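Long-range contact in putative lipoprotein (Campylobacter jejuni subsp. jejuni, PDB 2G5G), which binds a cofacial pair of hemes as a dimer and probably serves in bacterial heme transport: residues S240-E252 / K256-G266. Numbering follows the deposited sequence.
Sequences SKKIVVVNLSYGE and KDSDYVLIYKG
Val246, Leu248 and Leu262 form the apolar centre, on the sheet face that also carries Tyr260. Val246 CG1 meets Leu262 CD1 at 3.7 Å, while Leu248 runs alongside Leu262, the two CD2 methyls 4.0 Å apart. With CG1 of Val244 turned in between backbone N and carbonyl carbon (chi1 65°), CG2 is the methyl that meets the Tyr260 ring edge, 3.7 Å from CE1; helix 32-39 packs on Val244, Val246 and Tyr260. On the reverse face Asn247 rests CB against Ser258 CB, while Asn247 ND2 hydrogen-bonds to Ser221 OG. Between these layers strands 243-248 and 260-264 run parallel, 15° apart. Asn247 N donates to Tyr260 O almost straight (170°), and Leu262 N to Asn247 O. Ser258 OG reaches Tyr260 O from the other face of that carbonyl, 2.9 Å away. At one end Val245 O takes both Asp259 N and Tyr260 N, and Asp259 OD2 receives Val245 N at 2.8 Å through its anti lone pair; a water joins OD2 to Ile243 O. Asp259 OD1 turns to His25 and Lys226. At the other end Ser249 N and OG both donate to Leu262 O, OG at 2.6 Å, and a water links OG to Tyr264 N. Asp259 OD2 thus extends the pairing before strand 260-264 begins, at the far end Ser249 N continues it while its OG doubles the hold on Leu262 O, and Lys226 probably stabilises the negative charge of the Asp259 carboxylate.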
ATOM      1  N   SER A 240     -19.426  12.566  27.571  1.00 21.86           N
ATOM      2  CA  SER A 240     -19.348  12.457  29.026  1.00 22.38           C
ATOM      3  C   SER A 240     -19.325  11.000  29.526  1.00 20.90           C
ATOM      4  O   SER A 240     -19.363  10.774  30.734  1.00 20.88           O
ATOM      5  CB  SER A 240     -20.474  13.207  29.717  1.00 22.88           C
ATOM      6  OG  SER A 240     -20.230  14.597  29.677  1.00 28.01           O
ATOM      7  N   LYS A 241     -19.279  10.032  28.611  1.00 19.39           N
ATOM      8  CA  LYS A 241     -19.148   8.609  28.974  1.00 18.02           C
ATOM      9  C   LYS A 241     -17.913   8.388  29.806  1.00 18.73           C
ATOM     10  O   LYS A 241     -16.868   9.050  29.594  1.00 18.31           O
ATOM     11  CB  LYS A 241     -19.075   7.706  27.732  1.00 18.00           C
ATOM     12  CG  LYS A 241     -20.431   7.521  27.022  1.00 15.20           C
ATOM     13  CD  LYS A 241     -20.351   6.480  25.943  1.00 16.86           C
ATOM     14  CE  LYS A 241     -21.743   6.174  25.318  1.00 15.17           C
ATOM     15  NZ  LYS A 241     -21.470   5.125  24.257  1.00 19.32           N
ATOM     16  N   LYS A 242     -18.002   7.458  30.740  1.00 18.58           N
ATOM     17  CA  LYS A 242     -16.804   7.064  31.495  1.00 19.27           C
ATOM     18  C   LYS A 242     -16.003   6.088  30.661  1.00 18.48           C
ATOM     19  O   LYS A 242     -16.502   5.025  30.275  1.00 17.49           O
ATOM     20  CB  LYS A 242     -17.193   6.428  32.822  1.00 19.27           C
ATOM     21  CG  LYS A 242     -17.924   7.451  33.737  1.00 23.38           C
ATOM     22  CD  LYS A 242     -18.618   6.732  34.879  1.00 28.16           C
ATOM     23  CE  LYS A 242     -19.403   7.721  35.749  1.00 32.36           C
ATOM     24  NZ  LYS A 242     -20.492   8.404  34.941  1.00 33.96           N
ATOM     25  N   ILE A 243     -14.756   6.467  30.392  1.00 18.20           N
ATOM     26  CA  ILE A 243     -13.852   5.713  29.527  1.00 17.63           C
ATOM     27  C   ILE A 243     -12.753   5.049  30.370  1.00 17.91           C
ATOM     28  O   ILE A 243     -12.100   5.716  31.187  1.00 17.56           O
ATOM     29  CB  ILE A 243     -13.134   6.651  28.506  1.00 19.16           C
ATOM     30  CG1 ILE A 243     -14.104   7.682  27.830  1.00 16.69           C
ATOM     31  CG2 ILE A 243     -12.373   5.811  27.469  1.00 19.28           C
ATOM     32  CD1 ILE A 243     -15.382   7.006  27.112  1.00 14.52           C
ATOM     33  N   VAL A 244     -12.483   3.771  30.119  1.00 16.61           N
ATOM     34  CA  VAL A 244     -11.385   3.063  30.805  1.00 16.98           C
ATOM     35  C   VAL A 244     -10.589   2.248  29.779  1.00 17.33           C
ATOM     36  O   VAL A 244     -11.161   1.628  28.860  1.00 16.89           O
ATOM     37  CB  VAL A 244     -11.858   2.166  31.997  1.00 17.39           C
ATOM     38  CG1 VAL A 244     -12.751   1.012  31.498  1.00 17.00           C
ATOM     39  CG2 VAL A 244     -10.656   1.628  32.763  1.00 16.59           C
ATOM     40  N   VAL A 245      -9.271   2.267  29.951  1.00 16.58           N
ATOM     41  CA  VAL A 245      -8.357   1.657  28.990  1.00 17.74           C
ATOM     42  C   VAL A 245      -7.539   0.597  29.696  1.00 17.49           C
ATOM     43  O   VAL A 245      -6.897   0.870  30.727  1.00 18.25           O
ATOM     44  CB  VAL A 245      -7.401   2.687  28.322  1.00 16.34           C
ATOM     45  CG1 VAL A 245      -6.489   1.973  27.298  1.00 19.21           C
ATOM     46  CG2 VAL A 245      -8.179   3.873  27.691  1.00 17.65           C
ATOM     47  N   VAL A 246      -7.603  -0.612  29.157  1.00 16.93           N
ATOM     48  CA  VAL A 246      -6.848  -1.743  29.687  1.00 18.30           C
ATOM     49  C   VAL A 246      -5.905  -2.225  28.617  1.00 19.59           C
ATOM     50  O   VAL A 246      -6.339  -2.622  27.520  1.00 20.27           O
ATOM     51  CB  VAL A 246      -7.747  -2.921  30.094  1.00 17.74           C
ATOM     52  CG1 VAL A 246      -6.866  -4.119  30.635  1.00 19.29           C
ATOM     53  CG2 VAL A 246      -8.749  -2.501  31.169  1.00 18.50           C
ATOM     54  N   ASN A 247      -4.610  -2.214  28.905  1.00 20.30           N
ATOM     55  CA  ASN A 247      -3.661  -2.620  27.864  1.00 21.82           C
ATOM     56  C   ASN A 247      -3.056  -3.948  28.266  1.00 21.63           C
ATOM     57  O   ASN A 247      -2.721  -4.153  29.439  1.00 21.41           O
ATOM     58  CB  ASN A 247      -2.544  -1.597  27.613  1.00 20.79           C
ATOM     59  CG  ASN A 247      -1.741  -1.926  26.327  1.00 24.41           C
ATOM     60  OD1 ASN A 247      -0.514  -1.799  26.266  1.00 26.93           O
ATOM     61  ND2 ASN A 247      -2.442  -2.382  25.319  1.00 22.56           N
ATOM     62  N   LEU A 248      -2.945  -4.843  27.297  1.00 22.26           N
ATOM     63  CA  LEU A 248      -2.279  -6.141  27.484  1.00 22.90           C
ATOM     64  C   LEU A 248      -0.812  -5.927  27.088  1.00 24.46           C
ATOM     65  O   LEU A 248      -0.514  -5.665  25.923  1.00 24.47           O
ATOM     66  CB  LEU A 248      -2.972  -7.212  26.613  1.00 23.28           C
ATOM     67  CG  LEU A 248      -4.497  -7.299  26.842  1.00 20.82           C
ATOM     68  CD1 LEU A 248      -5.136  -8.294  25.840  1.00 25.22           C
ATOM     69  CD2 LEU A 248      -4.840  -7.625  28.308  1.00 21.03           C
ATOM     70  N   SER A 249       0.094  -5.959  28.057  1.00 26.78           N
ATOM     71  CA  SER A 249       1.467  -5.498  27.760  1.00 28.72           C
ATOM     72  C   SER A 249       2.250  -6.438  26.858  1.00 30.24           C
ATOM     73  O   SER A 249       2.000  -7.644  26.803  1.00 29.67           O
ATOM     74  CB  SER A 249       2.279  -5.191  29.022  1.00 28.34           C
ATOM     75  OG  SER A 249       2.451  -6.334  29.835  1.00 29.33           O
ATOM     76  N   TYR A 250       3.166  -5.837  26.124  1.00 32.56           N
ATOM     77  CA  TYR A 250       4.224  -6.549  25.417  1.00 35.09           C
ATOM     78  C   TYR A 250       5.421  -5.596  25.332  1.00 34.92           C
ATOM     79  O   TYR A 250       5.269  -4.445  24.949  1.00 36.22           O
ATOM     80  CB  TYR A 250       3.784  -6.978  24.011  1.00 36.54           C
ATOM     81  CG  TYR A 250       4.868  -7.769  23.302  1.00 39.64           C
ATOM     82  CD1 TYR A 250       4.945  -9.157  23.431  1.00 41.99           C
ATOM     83  CD2 TYR A 250       5.836  -7.115  22.533  1.00 41.70           C
ATOM     84  CE1 TYR A 250       5.966  -9.880  22.792  1.00 43.12           C
ATOM     85  CE2 TYR A 250       6.859  -7.823  21.900  1.00 43.88           C
ATOM     86  CZ  TYR A 250       6.911  -9.195  22.033  1.00 42.70           C
ATOM     87  OH  TYR A 250       7.924  -9.883  21.406  1.00 44.23           O
ATOM     88  N   GLY A 251       6.609  -6.071  25.677  1.00 35.61           N
ATOM     89  CA  GLY A 251       7.783  -5.181  25.688  1.00 34.77           C
ATOM     90  C   GLY A 251       7.640  -4.081  26.731  1.00 33.77           C
ATOM     91  O   GLY A 251       7.157  -4.328  27.830  1.00 33.73           O
ATOM     92  N   GLU A 252       8.051  -2.867  26.373  1.00 33.81           N
ATOM     93  CA  GLU A 252       8.056  -1.727  27.289  1.00 33.59           C
ATOM     94  C   GLU A 252       6.636  -1.321  27.675  1.00 31.74           C
ATOM     95  O   GLU A 252       5.704  -1.490  26.887  1.00 30.28           O
ATOM     96  CB  GLU A 252       8.750  -0.511  26.655  1.00 34.92           C
ATOM     97  CG  GLU A 252      10.243  -0.704  26.281  1.00 40.19           C
ATOM     98  CD  GLU A 252      11.183  -0.685  27.498  1.00 47.24           C
ATOM     99  OE1 GLU A 252      11.126   0.287  28.292  1.00 50.43           O
ATOM    100  OE2 GLU A 252      11.980  -1.644  27.657  1.00 50.16           O
ATOM    101  N   LYS A 256       1.202   5.905  30.936  1.00 22.86           N
ATOM    102  CA  LYS A 256       0.306   6.881  30.363  1.00 24.15           C
ATOM    103  C   LYS A 256      -0.598   6.336  29.257  1.00 22.85           C
ATOM    104  O   LYS A 256      -1.535   7.034  28.846  1.00 23.35           O
ATOM    105  CB  LYS A 256       1.104   8.069  29.802  1.00 24.15           C
ATOM    106  CG  LYS A 256       1.976   8.792  30.836  1.00 26.33           C
ATOM    107  CD  LYS A 256       2.760  10.004  30.218  1.00 27.91           C
ATOM    108  CE  LYS A 256       3.927   9.577  29.253  1.00 31.76           C
ATOM    109  NZ  LYS A 256       4.899   8.534  29.822  1.00 30.75           N
ATOM    110  N   ASP A 257      -0.284   5.147  28.740  1.00 21.42           N
ATOM    111  CA  ASP A 257      -1.031   4.556  27.639  1.00 21.93           C
ATOM    112  C   ASP A 257      -2.400   4.019  28.071  1.00 20.85           C
ATOM    113  O   ASP A 257      -3.278   3.823  27.241  1.00 20.61           O
ATOM    114  CB  ASP A 257      -0.240   3.404  27.008  1.00 22.24           C
ATOM    115  CG  ASP A 257       0.717   3.867  25.942  1.00 22.66           C
ATOM    116  OD1 ASP A 257       0.521   4.955  25.387  1.00 24.95           O
ATOM    117  OD2 ASP A 257       1.676   3.125  25.656  1.00 28.18           O
ATOM    118  N   SER A 258      -2.580   3.739  29.354  1.00 19.94           N
ATOM    119  CA  SER A 258      -3.778   2.989  29.742  1.00 19.45           C
ATOM    120  C   SER A 258      -4.103   3.276  31.222  1.00 18.77           C
ATOM    121  O   SER A 258      -3.358   3.989  31.874  1.00 19.11           O
ATOM    122  CB  SER A 258      -3.524   1.501  29.467  1.00 19.00           C
ATOM    123  OG  SER A 258      -2.607   0.946  30.399  1.00 19.78           O
ATOM    124  N   ASP A 259      -5.217   2.751  31.724  1.00 17.61           N
ATOM    125  CA  ASP A 259      -5.601   2.866  33.142  1.00 17.46           C
ATOM    126  C   ASP A 259      -5.250   1.611  33.941  1.00 17.83           C
ATOM    127  O   ASP A 259      -5.054   1.661  35.177  1.00 17.40           O
ATOM    128  CB  ASP A 259      -7.104   3.157  33.244  1.00 16.64           C
ATOM    129  CG  ASP A 259      -7.474   4.441  32.513  1.00 18.99           C
ATOM    130  OD1 ASP A 259      -6.930   5.515  32.914  1.00 18.27           O
ATOM    131  OD2 ASP A 259      -8.237   4.383  31.516  1.00 17.55           O
ATOM    132  N   TYR A 260      -5.185   0.489  33.242  1.00 18.28           N
ATOM    133  CA  TYR A 260      -4.761  -0.790  33.831  1.00 18.65           C
ATOM    134  C   TYR A 260      -3.829  -1.442  32.847  1.00 19.87           C
ATOM    135  O   TYR A 260      -3.965  -1.245  31.619  1.00 19.47           O
ATOM    136  CB  TYR A 260      -5.970  -1.716  34.132  1.00 19.59           C
ATOM    137  CG  TYR A 260      -6.903  -1.121  35.155  1.00 19.55           C
ATOM    138  CD1 TYR A 260      -8.015  -0.353  34.745  1.00 21.74           C
ATOM    139  CD2 TYR A 260      -6.664  -1.263  36.520  1.00 20.25           C
ATOM    140  CE1 TYR A 260      -8.865   0.217  35.682  1.00 21.19           C
ATOM    141  CE2 TYR A 260      -7.515  -0.686  37.474  1.00 19.85           C
ATOM    142  CZ  TYR A 260      -8.607   0.061  37.034  1.00 19.99           C
ATOM    143  OH  TYR A 260      -9.458   0.696  37.912  1.00 21.91           O
ATOM    144  N   VAL A 261      -2.873  -2.241  33.350  1.00 19.60           N
ATOM    145  CA  VAL A 261      -2.030  -2.958  32.430  1.00 21.00           C
ATOM    146  C   VAL A 261      -1.854  -4.370  32.967  1.00 22.15           C
ATOM    147  O   VAL A 261      -1.700  -4.583  34.171  1.00 21.19           O
ATOM    148  CB  VAL A 261      -0.681  -2.174  32.108  1.00 21.79           C
ATOM    149  CG1 VAL A 261       0.104  -1.905  33.371  1.00 22.24           C
ATOM    150  CG2 VAL A 261       0.143  -2.891  31.036  1.00 23.33           C
ATOM    151  N   LEU A 262      -1.975  -5.337  32.064  1.00 22.75           N
ATOM    152  CA  LEU A 262      -1.713  -6.720  32.416  1.00 24.11           C
ATOM    153  C   LEU A 262      -0.286  -7.008  32.068  1.00 24.11           C
ATOM    154  O   LEU A 262       0.154  -6.712  30.967  1.00 24.49           O
ATOM    155  CB  LEU A 262      -2.650  -7.680  31.671  1.00 24.06           C
ATOM    156  CG  LEU A 262      -3.925  -7.948  32.455  1.00 24.56           C
ATOM    157  CD1 LEU A 262      -4.834  -6.714  32.279  1.00 22.95           C
ATOM    158  CD2 LEU A 262      -4.644  -9.229  31.918  1.00 26.14           C
ATOM    159  N   ILE A 263       0.434  -7.571  33.027  1.00 26.15           N
ATOM    160  CA  ILE A 263       1.877  -7.776  32.891  1.00 27.80           C
ATOM    161  C   ILE A 263       2.102  -9.274  33.017  1.00 29.22           C
ATOM    162  O   ILE A 263       1.636  -9.888  33.975  1.00 28.60           O
ATOM    163  CB  ILE A 263       2.685  -7.010  33.970  1.00 27.50           C
ATOM    164  CG1 ILE A 263       2.511  -5.492  33.785  1.00 27.47           C
ATOM    165  CG2 ILE A 263       4.185  -7.385  33.895  1.00 27.67           C
ATOM    166  CD1 ILE A 263       2.984  -4.668  34.959  1.00 26.70           C
ATOM    167  N   TYR A 264       2.792  -9.837  32.031  1.00 31.57           N
ATOM    168  CA  TYR A 264       2.940 -11.295  31.907  1.00 35.26           C
ATOM    169  C   TYR A 264       4.327 -11.775  32.355  1.00 37.93           C
ATOM    170  O   TYR A 264       5.320 -11.087  32.143  1.00 39.15           O
ATOM    171  CB  TYR A 264       2.675 -11.733  30.460  1.00 34.49           C
ATOM    172  CG  TYR A 264       1.296 -11.376  29.968  1.00 33.55           C
ATOM    173  CD1 TYR A 264       1.089 -10.232  29.195  1.00 33.16           C
ATOM    174  CD2 TYR A 264       0.195 -12.168  30.293  1.00 33.04           C
ATOM    175  CE1 TYR A 264      -0.183  -9.878  28.756  1.00 32.90           C
ATOM    176  CE2 TYR A 264      -1.100 -11.829  29.846  1.00 32.71           C
ATOM    177  CZ  TYR A 264      -1.271 -10.691  29.074  1.00 33.92           C
ATOM    178  OH  TYR A 264      -2.537 -10.340  28.645  1.00 32.75           O
ATOM    179  N   LYS A 265       4.374 -12.952  32.969  1.00 41.58           N
ATOM    180  CA  LYS A 265       5.636 -13.548  33.454  1.00 44.83           C
ATOM    181  C   LYS A 265       6.404 -14.269  32.335  1.00 46.62           C
ATOM    182  O   LYS A 265       5.861 -15.170  31.677  1.00 47.57           O
ATOM    183  CB  LYS A 265       5.371 -14.502  34.624  1.00 45.16           C
ATOM    184  CG  LYS A 265       5.322 -13.837  36.019  1.00 46.97           C
ATOM    185  CD  LYS A 265       4.414 -12.607  36.118  1.00 47.82           C
ATOM    186  CE  LYS A 265       3.541 -12.649  37.385  1.00 49.18           C
ATOM    187  NZ  LYS A 265       4.278 -12.911  38.671  1.00 49.39           N
ATOM    188  N   GLY A 266       7.658 -13.861  32.108  1.00 48.36           N
ATOM    189  CA  GLY A 266       8.270 -12.758  32.863  1.00 49.99           C
ATOM    190  C   GLY A 266       9.272 -13.189  33.921  1.00 50.97           C
ATOM    191  O   GLY A 266      10.468 -12.881  33.814  1.00 51.85           O
TER
HETATM  192  O   HOH W   1      -9.466   6.546  30.484  1.00 20.63           O
HETATM  193  O   HOH W   2       4.294  -8.280  29.964  1.00 35.63           O